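Local coordinates for protein 4-carboxymuconolactone decarboxylase (Sinorhizobium meliloti, PDB 4G9Q) that is assigned to the carboxymuconolactone decarboxylase family and may have a peroxiredoxin-like activity, though its own reaction is not established, at residues R60-V65 / L93-D98; I114-Y119 / R190-R195; A199-S204 / E234-E239. One frame throughout, in Å; residues are numbered along the deposited sequence.

All three contacts join helices of one all-helical chain that assembles as a trimer. Contacts 1 and 2 are buried, on opposite sides of the chain's centre, whereas contact 3 is a surface contact. The chemistry follows the setting: phenol hydroxyls meet in contact 1, rings and a leucine pack without any hydrogen bond in contact 2, and contact 3 is entirely polar, with a water taking part. Contacts 1 and 3 each stay within one of the chain's two carboxymuconolactone decarboxylase repeats, while contact 2 joins them. Helix 234-248 takes part in contact 3 and also sends Tyr-247 to contact 1. Contacts 2 and 3 touch through Arg-203, whose guanidinium reaches the backbone of Arg-195.

Contact 1. Residues R60-V65 / L93-D98; sequences RLYGDV and LTYYAD
Tyr-62 reaches from helix 51-65 to a pair of tyrosines on helix 93-102, bridging backbones whose closest CA atoms, those of Tyr-62 and Tyr-96, are still 12.7 Å apart. Its CB already points at the other helix, and chi1 of -81° carries the ring straight on across the gap. Farther along the ring, Tyr-62 CE1 passes 4.1 Å from Tyr-95 OH, and Tyr-62 CE2 lies 3.8 Å from Tyr-96 OH, which sits at the ring edge, close to its plane. At the tip, Tyr-62 OH and Tyr-96 OH share a hydrogen bond of 2.7 Å, either one being a possible donor. The same Tyr-62 oxygen also lies against the edge of the Tyr-95 ring, in its plane, 3.4 Å from Tyr-95 CE2. Within helix 93-102, Tyr-95 CD2 stands over the centre of one face of the Tyr-96 ring. Tyr-95 directs its own hydroxyl to Pro-34 O. Helix 234-248 adds Tyr-247, hydrogen-bonded to Tyr-96 OH and packed on Tyr-62, while helix 73-86 borders Tyr-96 through Thr-80 and Leu-84.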
loop_
_atom_site.group_PDB
_atom_site.type_symbol
_atom_site.label_atom_id
_atom_site.label_comp_id
_atom_site.label_asym_id
_atom_site.label_seq_id
_atom_site.Cartn_x
_atom_site.Cartn_y
_atom_site.Cartn_z
ATOM N N ARG A 60 14.922 -16.520 -13.493
ATOM C CA ARG A 60 14.823 -16.615 -12.037
ATOM C C ARG A 60 13.396 -16.850 -11.562
ATOM O O ARG A 60 13.126 -17.834 -10.874
ATOM C CB ARG A 60 15.399 -15.367 -11.369
ATOM C CG ARG A 60 16.882 -15.197 -11.627
ATOM C CD ARG A 60 17.436 -14.013 -10.876
ATOM N NE ARG A 60 18.891 -14.076 -10.875
ATOM C CZ ARG A 60 19.696 -13.198 -10.284
ATOM N NH1 ARG A 60 19.206 -12.142 -9.642
ATOM N NH2 ARG A 60 21.005 -13.388 -10.336
ATOM N N LEU A 61 12.483 -15.952 -11.922
ATOM C CA LEU A 61 11.112 -16.053 -11.430
ATOM C C LEU A 61 10.431 -17.316 -11.952
ATOM O O LEU A 61 10.018 -18.176 -11.174
ATOM C CB LEU A 61 10.301 -14.798 -11.768
ATOM C CG LEU A 61 8.892 -14.743 -11.169
ATOM C CD1 LEU A 61 8.917 -14.888 -9.643
ATOM C CD2 LEU A 61 8.195 -13.458 -11.605
ATOM N N TYR A 62 10.350 -17.445 -13.271
ATOM C CA TYR A 62 9.705 -18.612 -13.851
ATOM C C TYR A 62 10.596 -19.845 -13.927
ATOM O O TYR A 62 10.120 -20.966 -13.731
ATOM C CB TYR A 62 9.067 -18.257 -15.195
ATOM C CG TYR A 62 7.735 -17.606 -14.968
ATOM C CD1 TYR A 62 6.577 -18.382 -14.862
ATOM C CD2 TYR A 62 7.631 -16.230 -14.785
ATOM C CE1 TYR A 62 5.349 -17.801 -14.621
ATOM C CE2 TYR A 62 6.402 -15.634 -14.542
ATOM C CZ TYR A 62 5.268 -16.428 -14.465
ATOM O OH TYR A 62 4.049 -15.852 -14.229
ATOM N N GLY A 63 11.886 -19.632 -14.170
ATOM C CA GLY A 63 12.829 -20.731 -14.371
ATOM C C GLY A 63 13.326 -21.379 -13.094
ATOM O O GLY A 63 13.818 -22.516 -13.115
ATOM N N ASP A 64 13.211 -20.660 -11.979
ATOM C CA ASP A 64 13.710 -21.158 -10.700
ATOM C C ASP A 64 12.641 -21.152 -9.608
ATOM O O ASP A 64 12.240 -22.217 -9.133
ATOM C CB ASP A 64 14.967 -20.391 -10.270
ATOM C CG ASP A 64 15.816 -21.162 -9.273
ATOM O OD1 ASP A 64 15.432 -21.239 -8.089
ATOM O OD2 ASP A 64 16.878 -21.689 -9.676
ATOM N N VAL A 65 12.168 -19.969 -9.216
ATOM C CA VAL A 65 11.208 -19.865 -8.103
ATOM C C VAL A 65 9.973 -20.742 -8.330
ATOM O O VAL A 65 9.622 -21.565 -7.473
ATOM C CB VAL A 65 10.771 -18.404 -7.853
ATOM C CG1 VAL A 65 9.797 -18.321 -6.661
ATOM C CG2 VAL A 65 11.988 -17.544 -7.603
ATOM N N LEU A 93 -4.027 -9.774 -13.019
ATOM C CA LEU A 93 -4.882 -10.917 -12.720
ATOM C C LEU A 93 -5.434 -11.640 -13.935
ATOM O O LEU A 93 -5.704 -12.827 -13.856
ATOM C CB LEU A 93 -6.048 -10.498 -11.819
ATOM C CG LEU A 93 -6.222 -11.034 -10.400
ATOM C CD1 LEU A 93 -4.952 -11.560 -9.745
ATOM C CD2 LEU A 93 -6.894 -9.964 -9.539
ATOM N N THR A 94 -5.621 -10.938 -15.046
ATOM C CA THR A 94 -6.108 -11.602 -16.255
ATOM C C THR A 94 -5.146 -12.737 -16.620
ATOM O O THR A 94 -5.567 -13.882 -16.824
ATOM C CB THR A 94 -6.289 -10.615 -17.425
ATOM O OG1 THR A 94 -7.130 -9.534 -17.005
ATOM C CG2 THR A 94 -6.950 -11.305 -18.614
ATOM N N TYR A 95 -3.856 -12.421 -16.663
ATOM C CA TYR A 95 -2.837 -13.423 -16.933
ATOM C C TYR A 95 -2.743 -14.441 -15.798
ATOM O O TYR A 95 -2.763 -15.650 -16.037
ATOM C CB TYR A 95 -1.471 -12.765 -17.187
ATOM C CG TYR A 95 -0.349 -13.767 -17.298
ATOM C CD1 TYR A 95 -0.112 -14.452 -18.491
ATOM C CD2 TYR A 95 0.470 -14.048 -16.202
ATOM C CE1 TYR A 95 0.917 -15.386 -18.587
ATOM C CE2 TYR A 95 1.491 -14.972 -16.288
ATOM C CZ TYR A 95 1.713 -15.637 -17.482
ATOM O OH TYR A 95 2.724 -16.557 -17.554
ATOM N N TYR A 96 -2.652 -13.954 -14.561
ATOM C CA TYR A 96 -2.406 -14.851 -13.434
ATOM C C TYR A 96 -3.587 -15.739 -13.056
ATOM O O TYR A 96 -3.384 -16.866 -12.611
ATOM C CB TYR A 96 -1.820 -14.109 -12.226
ATOM C CG TYR A 96 -0.319 -13.954 -12.355
ATOM C CD1 TYR A 96 0.528 -15.046 -12.171
ATOM C CD2 TYR A 96 0.249 -12.730 -12.703
ATOM C CE1 TYR A 96 1.907 -14.919 -12.307
ATOM C CE2 TYR A 96 1.625 -12.593 -12.839
ATOM C CZ TYR A 96 2.445 -13.689 -12.639
ATOM O OH TYR A 96 3.806 -13.558 -12.779
ATOM N N ALA A 97 -4.809 -15.247 -13.262
ATOM C CA ALA A 97 -6.001 -16.070 -13.034
ATOM C C ALA A 97 -6.104 -17.160 -14.092
ATOM O O ALA A 97 -6.453 -18.296 -13.778
ATOM C CB ALA A 97 -7.273 -15.222 -12.997
ATOM N N ASP A 98 -5.780 -16.818 -15.341
ATOM C CA ASP A 98 -5.736 -17.809 -16.416
ATOM C C ASP A 98 -4.719 -18.900 -16.087
ATOM O O ASP A 98 -5.007 -20.088 -16.219
ATOM C CB ASP A 98 -5.396 -17.157 -17.761
ATOM C CG ASP A 98 -5.301 -18.173 -18.889
ATOM O OD1 ASP A 98 -6.355 -18.570 -19.422
ATOM O OD2 ASP A 98 -4.174 -18.578 -19.241
#

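Contact 2. Residues I114-Y119 / R190-R195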
loop_
_atom_site.group_PDB
_atom_site.type_symbol
_atom_site.label_atom_id
_atom_site.label_comp_id
_atom_site.label_asym_id
_atom_site.label_seq_id
_atom_site.Cartn_x
_atom_site.Cartn_y
_atom_site.Cartn_z
ATOM N N ILE A 114 -11.468 -14.166 -3.901
ATOM C CA ILE A 114 -11.923 -12.784 -4.055
ATOM C C ILE A 114 -12.856 -12.384 -2.901
ATOM O O ILE A 114 -12.660 -11.347 -2.272
ATOM C CB ILE A 114 -12.555 -12.567 -5.451
ATOM C CG1 ILE A 114 -11.462 -12.733 -6.516
ATOM C CG2 ILE A 114 -13.214 -11.185 -5.551
ATOM C CD1 ILE A 114 -11.965 -12.964 -7.930
ATOM N N THR A 115 -13.844 -13.227 -2.604
ATOM C CA THR A 115 -14.779 -12.940 -1.516
ATOM C C THR A 115 -14.080 -12.884 -0.161
ATOM O O THR A 115 -14.353 -11.994 0.654
ATOM C CB THR A 115 -15.923 -13.959 -1.498
ATOM O OG1 THR A 115 -16.635 -13.861 -2.737
ATOM C CG2 THR A 115 -16.879 -13.697 -0.340
ATOM N N HIS A 116 -13.178 -13.834 0.072
ATOM C CA HIS A 116 -12.422 -13.880 1.307
ATOM C C HIS A 116 -11.596 -12.612 1.492
ATOM O O HIS A 116 -11.561 -12.037 2.581
ATOM C CB HIS A 116 -11.504 -15.108 1.338
ATOM C CG HIS A 116 -10.873 -15.338 2.673
ATOM N ND1 HIS A 116 -11.573 -15.845 3.745
ATOM C CD2 HIS A 116 -9.614 -15.107 3.118
ATOM C CE1 HIS A 116 -10.775 -15.914 4.795
ATOM N NE2 HIS A 116 -9.579 -15.476 4.440
ATOM N N LEU A 117 -10.945 -12.175 0.418
ATOM C CA LEU A 117 -10.081 -11.004 0.503
ATOM C C LEU A 117 -10.826 -9.671 0.511
ATOM O O LEU A 117 -10.231 -8.650 0.845
ATOM C CB LEU A 117 -8.974 -11.049 -0.557
ATOM C CG LEU A 117 -7.999 -12.220 -0.352
ATOM C CD1 LEU A 117 -6.889 -12.147 -1.378
ATOM C CD2 LEU A 117 -7.431 -12.266 1.071
ATOM N N ALA A 118 -12.122 -9.679 0.183
ATOM C CA ALA A 118 -12.962 -8.497 0.427
ATOM C C ALA A 118 -12.903 -8.144 1.912
ATOM O O ALA A 118 -12.790 -6.971 2.287
ATOM C CB ALA A 118 -14.398 -8.754 -0.004
ATOM N N TYR A 119 -12.942 -9.175 2.754
ATOM C CA TYR A 119 -12.882 -8.986 4.198
ATOM C C TYR A 119 -11.464 -8.744 4.701
ATOM O O TYR A 119 -11.255 -7.903 5.569
ATOM C CB TYR A 119 -13.485 -10.188 4.920
ATOM C CG TYR A 119 -14.971 -10.323 4.708
ATOM C CD1 TYR A 119 -15.878 -9.682 5.558
ATOM C CD2 TYR A 119 -15.472 -11.093 3.661
ATOM C CE1 TYR A 119 -17.261 -9.813 5.364
ATOM C CE2 TYR A 119 -16.843 -11.222 3.456
ATOM C CZ TYR A 119 -17.726 -10.583 4.305
ATOM O OH TYR A 119 -19.075 -10.725 4.098
ATOM N N ARG A 190 -17.979 -17.342 12.268
ATOM C CA ARG A 190 -19.184 -18.175 12.192
ATOM C C ARG A 190 -19.826 -18.202 10.803
ATOM O O ARG A 190 -20.934 -18.730 10.635
ATOM C CB ARG A 190 -20.199 -17.769 13.268
ATOM C CG ARG A 190 -19.769 -18.169 14.669
ATOM C CD ARG A 190 -20.877 -17.965 15.691
ATOM N NE ARG A 190 -21.006 -19.139 16.555
ATOM C CZ ARG A 190 -21.866 -20.133 16.351
ATOM N NH1 ARG A 190 -22.703 -20.103 15.319
ATOM N NH2 ARG A 190 -21.899 -21.160 17.186
ATOM N N ASP A 191 -19.130 -17.646 9.810
ATOM C CA ASP A 191 -19.596 -17.700 8.421
ATOM C C ASP A 191 -18.453 -17.863 7.423
ATOM O O ASP A 191 -18.232 -18.964 6.922
ATOM C CB ASP A 191 -20.479 -16.492 8.053
ATOM C CG ASP A 191 -20.932 -16.520 6.595
ATOM O OD1 ASP A 191 -20.992 -17.621 6.005
ATOM O OD2 ASP A 191 -21.229 -15.443 6.027
ATOM N N LEU A 192 -17.725 -16.776 7.144
ATOM C CA LEU A 192 -16.670 -16.788 6.125
ATOM C C LEU A 192 -15.728 -17.995 6.240
ATOM O O LEU A 192 -15.481 -18.686 5.245
ATOM C CB LEU A 192 -15.874 -15.464 6.139
ATOM C CG LEU A 192 -14.805 -15.261 5.049
ATOM C CD1 LEU A 192 -15.419 -15.176 3.658
ATOM C CD2 LEU A 192 -13.976 -14.013 5.350
ATOM N N TRP A 193 -15.234 -18.256 7.450
ATOM C CA TRP A 193 -14.251 -19.316 7.685
ATOM C C TRP A 193 -14.838 -20.719 7.584
ATOM O O TRP A 193 -14.099 -21.693 7.454
ATOM C CB TRP A 193 -13.530 -19.111 9.026
ATOM C CG TRP A 193 -12.445 -18.086 8.898
ATOM C CD1 TRP A 193 -12.513 -16.769 9.236
ATOM C CD2 TRP A 193 -11.141 -18.297 8.353
ATOM N NE1 TRP A 193 -11.319 -16.142 8.946
ATOM C CE2 TRP A 193 -10.461 -17.057 8.401
ATOM C CE3 TRP A 193 -10.471 -19.417 7.843
ATOM C CZ2 TRP A 193 -9.142 -16.906 7.949
ATOM C CZ3 TRP A 193 -9.157 -19.264 7.392
ATOM C CH2 TRP A 193 -8.512 -18.015 7.453
ATOM N N LEU A 194 -16.166 -20.806 7.619
ATOM C CA LEU A 194 -16.870 -22.083 7.481
ATOM C C LEU A 194 -17.425 -22.318 6.074
ATOM O O LEU A 194 -17.998 -23.378 5.789
ATOM C CB LEU A 194 -17.999 -22.165 8.516
ATOM C CG LEU A 194 -17.585 -21.896 9.966
ATOM C CD1 LEU A 194 -18.807 -21.930 10.878
ATOM C CD2 LEU A 194 -16.499 -22.878 10.442
ATOM N N ARG A 195 -17.255 -21.342 5.185
ATOM C CA ARG A 195 -17.691 -21.505 3.805
ATOM C C ARG A 195 -16.857 -22.592 3.117
ATOM O O ARG A 195 -15.629 -22.573 3.194
ATOM C CB ARG A 195 -17.629 -20.171 3.058
ATOM C CG ARG A 195 -18.743 -19.193 3.460
ATOM C CD ARG A 195 -18.525 -17.808 2.835
ATOM N NE ARG A 195 -18.437 -17.885 1.376
ATOM C CZ ARG A 195 -19.479 -17.875 0.547
ATOM N NH1 ARG A 195 -20.723 -17.768 1.013
ATOM N NH2 ARG A 195 -19.275 -17.966 -0.758
#
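His-116 and Tyr-119 receive Leu-192 and Trp-193 where the two family repeats of this AhpD-like, all-helical fold come together. The tight part is built round Leu-192, on helix 178-192 and first residue of a type I beta turn to Arg-195. Its CG stands anti to the backbone N (chi1 -175°), which sends the branched end to helix 107-120. There CD2 wedges between two rings, 3.4 Å from His-116 ND1 and 3.7 Å from Tyr-119 CD2, while CD1 rests near the His-116 backbone, 4.0 Å from its CA. Packing thins out toward Thr-115: its CG2 comes no nearer than 4.5 Å to Leu-192 CD1, and 4.8 Å separates it from Arg-195 NE. That arginine turns its charge to Glu-112 instead. At the trimer interface Tyr-119 OH bonds to Arg-60 of the third subunit, so this flank is closed by protein, whereas Arg-190, farther off, is exposed. Beside Leu-192, His-116 turns its edge to the face of Trp-193 in a T-shaped pair, planes 87° apart, the His-116 ring centroid 5.0 Å from that of the indole's six-membered ring. Outside partners hold Trp-193 NE1 (Tyr-120 OH) and His-116 NE2 (Thr-207 OG1). The histidine edge is led by CE1, which hangs 3.7 Å above the indole plane, offset toward its rim and nearest CZ2.

Contact 3. Residues A199-S204 / E234-E239; sequences APRDRS and EEQAAE
Arg-201 and Gln-236 meet through the ends of two long side chains, and nothing apolar is shared between their segments. The direct link is a weak hydrogen bond: Arg-201 NH2 donates to Gln-236 OE1 at 3.3 Å, fairly straight at 160°. The oxygen sits at the edge of the guanidinium, near its plane, but the amide itself is turned almost perpendicular, 84° from the guanidinium. A water-mediated link runs beside it. Water 1 accepts from Arg-201 NE at 2.6 Å and donates to Gln-236 OE1 at 2.9 Å, so one carbonyl oxygen receives both the arginine directly and its water. In the fold, these residues lie in the opening turns of helices 200-213 and 234-248, with helix 220-229 between them in sequence, all inside the second carboxymuconolactone decarboxylase repeat. Ala-199 occupies the N-cap of the former, its carbonyl oxygen taking the amide of Arg-203 at 2.9 Å. Gln-236 OE1 also accepts from the backbone N of Ser-233, just before helix 234-248, which would help to hold the amide in place over the helix start. The ionic part lies on the arginine side. Arg-201, its chain bent at chi2 (-142°), brings NH1 to Asp-202 OD1 in a 2.9 Å salt bridge that lies in the guanidinium plane. Arg-74 shares Asp-202 OD1, and Asp-75 forms a salt bridge with Arg-201 NH2, both of them from helix 73-86.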
loop_
_atom_site.group_PDB
_atom_site.type_symbol
_atom_site.label_atom_id
_atom_site.label_comp_id
_atom_site.label_asym_id
_atom_site.label_seq_id
_atom_site.Cartn_x
_atom_site.Cartn_y
_atom_site.Cartn_z
ATOM N N ALA A 199 -11.151 -25.023 0.956
ATOM C CA ALA A 199 -10.753 -25.870 2.076
ATOM C C ALA A 199 -10.059 -24.991 3.116
ATOM O O ALA A 199 -9.397 -24.014 2.743
ATOM C CB ALA A 199 -9.820 -26.961 1.593
ATOM N N PRO A 200 -10.223 -25.310 4.418
ATOM C CA PRO A 200 -9.602 -24.508 5.479
ATOM C C PRO A 200 -8.115 -24.244 5.245
ATOM O O PRO A 200 -7.663 -23.114 5.437
ATOM C CB PRO A 200 -9.824 -25.364 6.725
ATOM C CG PRO A 200 -11.139 -26.015 6.446
ATOM C CD PRO A 200 -11.071 -26.376 4.990
ATOM N N ARG A 201 -7.375 -25.268 4.813
ATOM C CA ARG A 201 -5.953 -25.116 4.492
ATOM C C ARG A 201 -5.714 -24.024 3.449
ATOM O O ARG A 201 -4.806 -23.199 3.594
ATOM C CB ARG A 201 -5.383 -26.439 3.985
ATOM C CG ARG A 201 -3.922 -26.361 3.578
ATOM C CD ARG A 201 -3.705 -27.210 2.348
ATOM N NE ARG A 201 -2.311 -27.253 1.917
ATOM C CZ ARG A 201 -1.851 -26.729 0.784
ATOM N NH1 ARG A 201 -2.667 -26.098 -0.053
ATOM N NH2 ARG A 201 -0.565 -26.851 0.482
ATOM N N ASP A 202 -6.530 -24.038 2.396
ATOM C CA ASP A 202 -6.402 -23.089 1.296
ATOM C C ASP A 202 -6.863 -21.685 1.682
ATOM O O ASP A 202 -6.286 -20.698 1.227
ATOM C CB ASP A 202 -7.169 -23.585 0.071
ATOM C CG ASP A 202 -6.603 -24.878 -0.484
ATOM O OD1 ASP A 202 -5.364 -25.021 -0.513
ATOM O OD2 ASP A 202 -7.393 -25.753 -0.895
ATOM N N ARG A 203 -7.899 -21.598 2.513
ATOM C CA ARG A 203 -8.353 -20.296 3.010
ATOM C C ARG A 203 -7.276 -19.657 3.888
ATOM O O ARG A 203 -7.025 -18.456 3.801
ATOM C CB ARG A 203 -9.680 -20.418 3.763
ATOM C CG ARG A 203 -10.384 -19.082 3.982
ATOM C CD ARG A 203 -11.735 -19.251 4.679
ATOM N NE ARG A 203 -12.697 -19.997 3.863
ATOM C CZ ARG A 203 -13.463 -19.460 2.912
ATOM N NH1 ARG A 203 -13.390 -18.162 2.627
ATOM N NH2 ARG A 203 -14.300 -20.233 2.234
ATOM N N SER A 204 -6.629 -20.471 4.716
ATOM C CA SER A 204 -5.511 -20.001 5.529
ATOM C C SER A 204 -4.324 -19.609 4.650
ATOM O O SER A 204 -3.659 -18.606 4.918
ATOM C CB SER A 204 -5.104 -21.066 6.546
ATOM O OG SER A 204 -6.073 -21.159 7.583
ATOM N N GLU A 234 5.374 -26.836 7.323
ATOM C CA GLU A 234 6.332 -25.769 7.596
ATOM C C GLU A 234 7.182 -25.424 6.371
ATOM O O GLU A 234 7.464 -24.246 6.126
ATOM C CB GLU A 234 7.214 -26.124 8.792
ATOM C CG GLU A 234 6.441 -26.180 10.110
ATOM C CD GLU A 234 7.337 -26.297 11.326
ATOM O OE1 GLU A 234 8.570 -26.411 11.156
ATOM O OE2 GLU A 234 6.804 -26.276 12.461
ATOM N N GLU A 235 7.580 -26.434 5.595
ATOM C CA GLU A 235 8.358 -26.160 4.379
ATOM C C GLU A 235 7.512 -25.451 3.328
ATOM O O GLU A 235 8.009 -24.580 2.621
ATOM C CB GLU A 235 9.048 -27.415 3.812
ATOM C CG GLU A 235 8.142 -28.457 3.147
ATOM C CD GLU A 235 7.832 -28.164 1.678
ATOM O OE1 GLU A 235 8.512 -27.312 1.053
ATOM O OE2 GLU A 235 6.896 -28.798 1.145
ATOM N N GLN A 236 6.231 -25.819 3.240
ATOM C CA GLN A 236 5.306 -25.121 2.343
ATOM C C GLN A 236 5.196 -23.648 2.741
ATOM O O GLN A 236 5.250 -22.764 1.882
ATOM C CB GLN A 236 3.931 -25.800 2.331
ATOM C CG GLN A 236 3.891 -27.048 1.434
ATOM C CD GLN A 236 2.683 -27.944 1.665
ATOM O OE1 GLN A 236 1.887 -27.734 2.582
ATOM N NE2 GLN A 236 2.553 -28.969 0.829
ATOM N N ALA A 237 5.064 -23.391 4.045
ATOM C CA ALA A 237 4.988 -22.023 4.562
ATOM C C ALA A 237 6.256 -21.240 4.237
ATOM O O ALA A 237 6.191 -20.066 3.885
ATOM C CB ALA A 237 4.722 -22.026 6.067
ATOM N N ALA A 238 7.409 -21.900 4.338
ATOM C CA ALA A 238 8.681 -21.274 3.980
ATOM C C ALA A 238 8.707 -20.938 2.488
ATOM O O ALA A 238 9.221 -19.891 2.095
ATOM C CB ALA A 238 9.852 -22.180 4.355
ATOM N N GLU A 239 8.145 -21.822 1.665
ATOM C CA GLU A 239 8.063 -21.580 0.222
ATOM C C GLU A 239 7.120 -20.425 -0.100
ATOM O O GLU A 239 7.368 -19.677 -1.043
ATOM C CB GLU A 239 7.629 -22.839 -0.540
ATOM C CG GLU A 239 8.650 -23.989 -0.518
ATOM C CD GLU A 239 9.934 -23.701 -1.298
ATOM O OE1 GLU A 239 9.915 -22.903 -2.262
ATOM O OE2 GLU A 239 10.974 -24.300 -0.950
HETATM O O HOH W 1 -0.695 -29.041 2.989
#